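Local coordinates for putative uncharacterized protein (Pyrococcus furiosus, PDB 3VR0) that acts as a proteasome activator and belongs to the PAC2 family of proteasome assembly chaperones, at residues C[98-103]-C[135-140]; C[162-167]-C[204-209]. All coordinates share one frame; numbering follows the deposited sequence.

Contact 1: residues C[98-103]-C[135-140]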
loop_
_atom_site.group_PDB
_atom_site.type_symbol
_atom_site.label_atom_id
_atom_site.label_comp_id
_atom_site.label_asym_id
_atom_site.label_seq_id
_atom_site.Cartn_x
_atom_site.Cartn_y
_atom_site.Cartn_z
ATOM N N GLU C 98 -30.245 -8.156 -35.816
ATOM C CA GLU C 98 -28.951 -8.551 -36.357
ATOM C C GLU C 98 -27.742 -7.787 -35.740
ATOM O O GLU C 98 -26.598 -7.973 -36.157
ATOM C CB GLU C 98 -28.972 -8.421 -37.904
ATOM C CG GLU C 98 -30.069 -9.307 -38.633
ATOM C CD GLU C 98 -31.500 -8.720 -38.561
ATOM O OE1 GLU C 98 -31.722 -7.550 -38.995
ATOM O OE2 GLU C 98 -32.410 -9.447 -38.078
ATOM N N HIS C 99 -27.996 -6.899 -34.784
ATOM C CA HIS C 99 -26.907 -6.213 -34.084
ATOM C C HIS C 99 -27.117 -6.315 -32.601
ATOM O O HIS C 99 -28.255 -6.299 -32.122
ATOM C CB HIS C 99 -26.806 -4.774 -34.536
ATOM C CG HIS C 99 -26.507 -4.649 -35.995
ATOM N ND1 HIS C 99 -27.447 -4.920 -36.968
ATOM C CD2 HIS C 99 -25.359 -4.357 -36.652
ATOM C CE1 HIS C 99 -26.902 -4.761 -38.158
ATOM N NE2 HIS C 99 -25.635 -4.423 -37.996
ATOM N N ARG C 100 -26.027 -6.463 -31.858
ATOM C CA ARG C 100 -26.144 -6.665 -30.404
ATOM C C ARG C 100 -26.300 -5.314 -29.755
ATOM O O ARG C 100 -25.806 -4.331 -30.273
ATOM C CB ARG C 100 -24.946 -7.451 -29.841
ATOM C CG ARG C 100 -24.853 -8.893 -30.394
ATOM C CD ARG C 100 -25.658 -9.884 -29.602
ATOM N NE ARG C 100 -25.056 -10.137 -28.291
ATOM C CZ ARG C 100 -23.968 -10.883 -28.072
ATOM N NH1 ARG C 100 -23.312 -11.500 -29.068
ATOM N NH2 ARG C 100 -23.531 -11.030 -26.834
ATOM N N ASP C 101 -27.085 -5.249 -28.699
ATOM C CA ASP C 101 -26.999 -4.147 -27.754
ATOM C C ASP C 101 -25.539 -4.013 -27.156
ATOM O O ASP C 101 -24.801 -5.035 -27.041
ATOM C CB ASP C 101 -27.945 -4.434 -26.600
ATOM C CG ASP C 101 -29.447 -4.459 -27.025
ATOM O OD1 ASP C 101 -29.812 -3.924 -28.110
ATOM O OD2 ASP C 101 -30.234 -5.049 -26.265
ATOM N N LEU C 102 -25.180 -2.778 -26.747
ATOM C CA LEU C 102 -23.852 -2.488 -26.187
ATOM C C LEU C 102 -23.936 -1.816 -24.844
ATOM O O LEU C 102 -24.843 -1.002 -24.608
ATOM C CB LEU C 102 -22.999 -1.607 -27.111
ATOM C CG LEU C 102 -22.908 -2.189 -28.544
ATOM C CD1 LEU C 102 -22.242 -1.226 -29.506
ATOM C CD2 LEU C 102 -22.217 -3.576 -28.526
ATOM N N ILE C 103 -22.964 -2.163 -23.985
ATOM C CA ILE C 103 -22.550 -1.314 -22.862
ATOM C C ILE C 103 -21.077 -0.927 -23.103
ATOM O O ILE C 103 -20.217 -1.805 -23.384
ATOM C CB ILE C 103 -22.659 -2.081 -21.504
ATOM C CG1 ILE C 103 -24.087 -2.589 -21.290
ATOM C CG2 ILE C 103 -22.129 -1.191 -20.270
ATOM C CD1 ILE C 103 -24.265 -3.414 -20.034
ATOM N N THR C 135 -24.989 -9.608 -19.659
ATOM C CA THR C 135 -23.708 -9.600 -20.413
ATOM C C THR C 135 -22.885 -10.870 -20.220
ATOM O O THR C 135 -22.696 -11.330 -19.075
ATOM C CB THR C 135 -22.813 -8.450 -19.982
ATOM O OG1 THR C 135 -23.575 -7.244 -20.012
ATOM C CG2 THR C 135 -21.571 -8.322 -20.910
ATOM N N ARG C 136 -22.435 -11.440 -21.341
ATOM C CA ARG C 136 -21.592 -12.644 -21.337
ATOM C C ARG C 136 -20.290 -12.329 -22.022
ATOM O O ARG C 136 -19.292 -12.959 -21.751
ATOM C CB ARG C 136 -22.268 -13.822 -22.100
ATOM C CG ARG C 136 -23.646 -14.284 -21.479
ATOM C CD ARG C 136 -24.437 -15.244 -22.428
ATOM N NE ARG C 136 -24.603 -14.631 -23.761
ATOM C CZ ARG C 136 -24.191 -15.185 -24.903
ATOM N NH1 ARG C 136 -23.650 -16.419 -24.885
ATOM N NH2 ARG C 136 -24.340 -14.519 -26.054
ATOM N N GLU C 137 -20.324 -11.360 -22.938
ATOM C CA GLU C 137 -19.302 -11.208 -23.947
ATOM C C GLU C 137 -18.665 -9.826 -23.800
ATOM O O GLU C 137 -19.373 -8.826 -23.623
ATOM C CB GLU C 137 -19.903 -11.336 -25.361
ATOM C CG GLU C 137 -18.802 -11.476 -26.449
ATOM C CD GLU C 137 -19.359 -11.755 -27.885
ATOM O OE1 GLU C 137 -20.539 -12.118 -27.995
ATOM O OE2 GLU C 137 -18.618 -11.553 -28.882
ATOM N N ILE C 138 -17.336 -9.782 -23.892
ATOM C CA ILE C 138 -16.571 -8.577 -23.574
ATOM C C ILE C 138 -15.604 -8.270 -24.684
ATOM O O ILE C 138 -14.935 -9.162 -25.141
ATOM C CB ILE C 138 -15.757 -8.804 -22.290
ATOM C CG1 ILE C 138 -16.666 -9.103 -21.115
ATOM C CG2 ILE C 138 -14.915 -7.600 -21.931
ATOM C CD1 ILE C 138 -15.953 -9.884 -19.914
ATOM N N ILE C 139 -15.472 -7.007 -25.083
ATOM C CA ILE C 139 -14.428 -6.650 -26.016
ATOM C C ILE C 139 -13.621 -5.543 -25.356
ATOM O O ILE C 139 -14.187 -4.543 -24.965
ATOM C CB ILE C 139 -15.051 -6.118 -27.347
ATOM C CG1 ILE C 139 -15.892 -7.225 -28.032
ATOM C CG2 ILE C 139 -13.948 -5.656 -28.266
ATOM C CD1 ILE C 139 -16.538 -6.727 -29.386
ATOM N N THR C 140 -12.305 -5.713 -25.190
ATOM C CA THR C 140 -11.516 -4.606 -24.618
ATOM C C THR C 140 -10.631 -3.976 -25.693
ATOM O O THR C 140 -10.143 -4.645 -26.567
ATOM C CB THR C 140 -10.665 -5.061 -23.410
ATOM O OG1 THR C 140 -9.763 -6.038 -23.858
ATOM C CG2 THR C 140 -11.543 -5.748 -22.308
#
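R100 reaches past the start of strand 34-37, touching I34, to E137, a compact example of a salt bridge from the loop just before strand 102-107 to the first residue of strand 137-145. Its side chain bends at chi2 and chi3, which carries the guanidinium to the E137 carboxylate. NH1 of R100 donates to OE1 of E137 at 3.0 Å with an N-H...O angle of 147°. The bond meets the syn side of the oxygen but comes in 28° out of the carboxylate plane. R100 NH2 adds a weak second bond to the same E137 OE1, at 3.4 Å. E137 presents this oxygen on an extended chain whose CG lies anti to the backbone N (chi1 -168°), while its OE2 is held by the hydroxyl of Y168. The guanidinium of R136 also comes close, with NH2 of R100 and NH2 of R136 3.7 Å apart. D32 serves both arginines: its carbonyl takes R100 NE and its carboxylate forms a salt bridge with R136 NE. Further along, I103 brings CD1 to 3.9 Å from OG1 of T135, a hydroxyl already bonded to V130 O. In the sheet, strand 34-37 separates strands 102-107 and 137-145. With each carboxylate oxygen of E137 engaged and D32 nearby, the neighbouring arginine charges are probably well compensated, and the bridge should favour an ionised glutamate.

Contact 2: residues C[162-167]-C[204-209]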
loop_
_atom_site.group_PDB
_atom_site.type_symbol
_atom_site.label_atom_id
_atom_site.label_comp_id
_atom_site.label_asym_id
_atom_site.label_seq_id
_atom_site.Cartn_x
_atom_site.Cartn_y
_atom_site.Cartn_z
ATOM N N GLU C 162 -10.014 -20.738 -26.667
ATOM C CA GLU C 162 -9.469 -21.153 -27.961
ATOM C C GLU C 162 -10.494 -21.133 -29.117
ATOM O O GLU C 162 -10.179 -20.613 -30.152
ATOM C CB GLU C 162 -8.837 -22.543 -27.848
ATOM C CG GLU C 162 -7.406 -22.547 -28.330
ATOM C CD GLU C 162 -6.926 -23.917 -28.839
ATOM O OE1 GLU C 162 -6.247 -23.921 -29.893
ATOM O OE2 GLU C 162 -7.224 -24.967 -28.203
ATOM N N ASP C 163 -11.712 -21.644 -28.902
ATOM C CA ASP C 163 -12.735 -21.757 -29.960
ATOM C C ASP C 163 -13.166 -20.435 -30.580
ATOM O O ASP C 163 -13.747 -20.398 -31.666
ATOM C CB ASP C 163 -13.960 -22.565 -29.506
ATOM C CG ASP C 163 -14.619 -22.017 -28.240
ATOM O OD1 ASP C 163 -13.908 -21.743 -27.255
ATOM O OD2 ASP C 163 -15.873 -21.887 -28.215
ATOM N N LEU C 164 -12.840 -19.353 -29.889
ATOM C CA LEU C 164 -13.256 -18.030 -30.266
ATOM C C LEU C 164 -12.333 -17.444 -31.303
ATOM O O LEU C 164 -12.647 -16.407 -31.895
ATOM C CB LEU C 164 -13.249 -17.115 -29.026
ATOM C CG LEU C 164 -14.339 -17.341 -27.981
ATOM C CD1 LEU C 164 -14.041 -16.475 -26.776
ATOM C CD2 LEU C 164 -15.736 -17.015 -28.571
ATOM N N ILE C 165 -11.166 -18.043 -31.497
ATOM C CA ILE C 165 -10.273 -17.483 -32.529
ATOM C C ILE C 165 -10.951 -17.481 -33.914
ATOM O O ILE C 165 -10.932 -16.464 -34.619
ATOM C CB ILE C 165 -8.924 -18.180 -32.628
ATOM C CG1 ILE C 165 -8.094 -17.891 -31.372
ATOM C CG2 ILE C 165 -8.173 -17.635 -33.852
ATOM C CD1 ILE C 165 -6.794 -18.699 -31.267
ATOM N N GLU C 166 -11.592 -18.586 -34.276
ATOM C CA GLU C 166 -12.177 -18.639 -35.619
ATOM C C GLU C 166 -13.552 -17.951 -35.663
ATOM O O GLU C 166 -13.944 -17.353 -36.697
ATOM C CB GLU C 166 -12.170 -20.049 -36.192
ATOM C CG GLU C 166 -13.183 -21.039 -35.635
ATOM C CD GLU C 166 -13.401 -22.198 -36.625
ATOM O OE1 GLU C 166 -12.883 -22.096 -37.773
ATOM O OE2 GLU C 166 -14.078 -23.200 -36.268
ATOM N N TYR C 167 -14.217 -17.944 -34.501
ATOM C CA TYR C 167 -15.412 -17.131 -34.334
ATOM C C TYR C 167 -15.088 -15.705 -34.716
ATOM O O TYR C 167 -15.699 -15.167 -35.634
ATOM C CB TYR C 167 -16.005 -17.222 -32.915
ATOM C CG TYR C 167 -17.207 -16.330 -32.723
ATOM C CD1 TYR C 167 -18.475 -16.686 -33.251
ATOM C CD2 TYR C 167 -17.093 -15.120 -32.043
ATOM C CE1 TYR C 167 -19.586 -15.855 -33.091
ATOM C CE2 TYR C 167 -18.203 -14.284 -31.874
ATOM C CZ TYR C 167 -19.445 -14.662 -32.402
ATOM O OH TYR C 167 -20.523 -13.818 -32.240
ATOM N N GLY C 204 -17.308 -17.396 -16.330
ATOM C CA GLY C 204 -18.015 -18.089 -17.412
ATOM C C GLY C 204 -18.318 -17.146 -18.555
ATOM O O GLY C 204 -18.995 -17.535 -19.498
ATOM N N MET C 205 -17.794 -15.921 -18.470
ATOM C CA MET C 205 -17.849 -14.897 -19.540
ATOM C C MET C 205 -16.691 -15.080 -20.527
ATOM O O MET C 205 -15.787 -15.904 -20.318
ATOM C CB MET C 205 -17.791 -13.482 -18.920
ATOM C CG MET C 205 -18.926 -13.195 -17.906
ATOM S SD MET C 205 -18.692 -11.607 -17.074
ATOM C CE MET C 205 -19.255 -10.405 -18.325
ATOM N N PHE C 206 -16.694 -14.312 -21.616
ATOM C CA PHE C 206 -15.744 -14.591 -22.697
ATOM C C PHE C 206 -15.567 -13.367 -23.528
ATOM O O PHE C 206 -16.407 -12.438 -23.458
ATOM C CB PHE C 206 -16.183 -15.786 -23.552
ATOM C CG PHE C 206 -17.488 -15.572 -24.327
ATOM C CD1 PHE C 206 -17.463 -15.097 -25.633
ATOM C CD2 PHE C 206 -18.725 -15.895 -23.760
ATOM C CE1 PHE C 206 -18.678 -14.923 -26.371
ATOM C CE2 PHE C 206 -19.938 -15.711 -24.478
ATOM C CZ PHE C 206 -19.900 -15.236 -25.797
ATOM N N GLY C 207 -14.496 -13.340 -24.305
ATOM C CA GLY C 207 -14.317 -12.223 -25.198
ATOM C C GLY C 207 -12.945 -12.066 -25.788
ATOM O O GLY C 207 -12.219 -13.021 -25.899
ATOM N N ILE C 208 -12.608 -10.853 -26.185
ATOM C CA ILE C 208 -11.441 -10.629 -27.007
ATOM C C ILE C 208 -10.831 -9.295 -26.602
ATOM O O ILE C 208 -11.543 -8.371 -26.268
ATOM C CB ILE C 208 -11.840 -10.605 -28.559
ATOM C CG1 ILE C 208 -10.625 -10.441 -29.434
ATOM C CG2 ILE C 208 -12.943 -9.498 -28.853
ATOM C CD1 ILE C 208 -10.890 -10.919 -30.984
ATOM N N SER C 209 -9.505 -9.244 -26.615
ATOM C CA SER C 209 -8.747 -8.070 -26.422
ATOM C C SER C 209 -8.219 -7.616 -27.777
ATOM O O SER C 209 -7.616 -8.387 -28.509
ATOM C CB SER C 209 -7.504 -8.429 -25.572
ATOM O OG SER C 209 -6.573 -7.355 -25.694
#
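At L164 and G207 the backbones come closest, 7.8 Å between CA atoms, where segment 162-167, which leads into helix 164-172, faces strand 206-214. What fills the interval is apolar packing of L164 against F206. L164 points at the strand, and both branches of its fork approach one ring atom: CD1 and CD2 of L164 each lie 3.9 Å from CD1 of F206. The same L164 CD1 also rests 3.9 Å from F206 CB, so the leucine covers the root of the aromatic side chain as well as one corner of its ring. With CG of F206 set between its backbone N and carbonyl carbon (chi1 65°), the ring stays folded back over its own backbone, beside L164, and the two side chains cross at about a right angle. Next along the strand, G207 contributes backbone: its O is 4.0 Å from L164 CD1. The backbone angles here suit glycine, since a CB would be jammed against the carbonyl O of F206. G204, just before the strand, ends helix 192-202 in a Schellman motif. Strand 206-214 lies between strands 137-145 and 155-159; L164 and I208 both touch V159 of the latter, and T160 OG1 bonds to G207 N. On another side of the helix, I165 packs on N79 of a second subunit.

How the contacts relate
Contacts 1 and 2 follow one another in sequence, yet meet in the same sheet, their centres 13 Å apart. The seam is a pair of probable backbone hydrogen bonds between parallel neighbours 137-145 and 206-214: F206 N to R136 O at 2.9 Å and I138 N to F206 O at 2.8 Å. F206 is shared in a second sense, since its side chain touches E137 and R136 of contact 1 besides the helix in contact 2. That helix, 164-172, also supplies Y168 to E137, so it reaches both contacts. The gold ion bound by H69 and E121 involves residues of neither contact, and both read as internal architecture of the PAC2 fold.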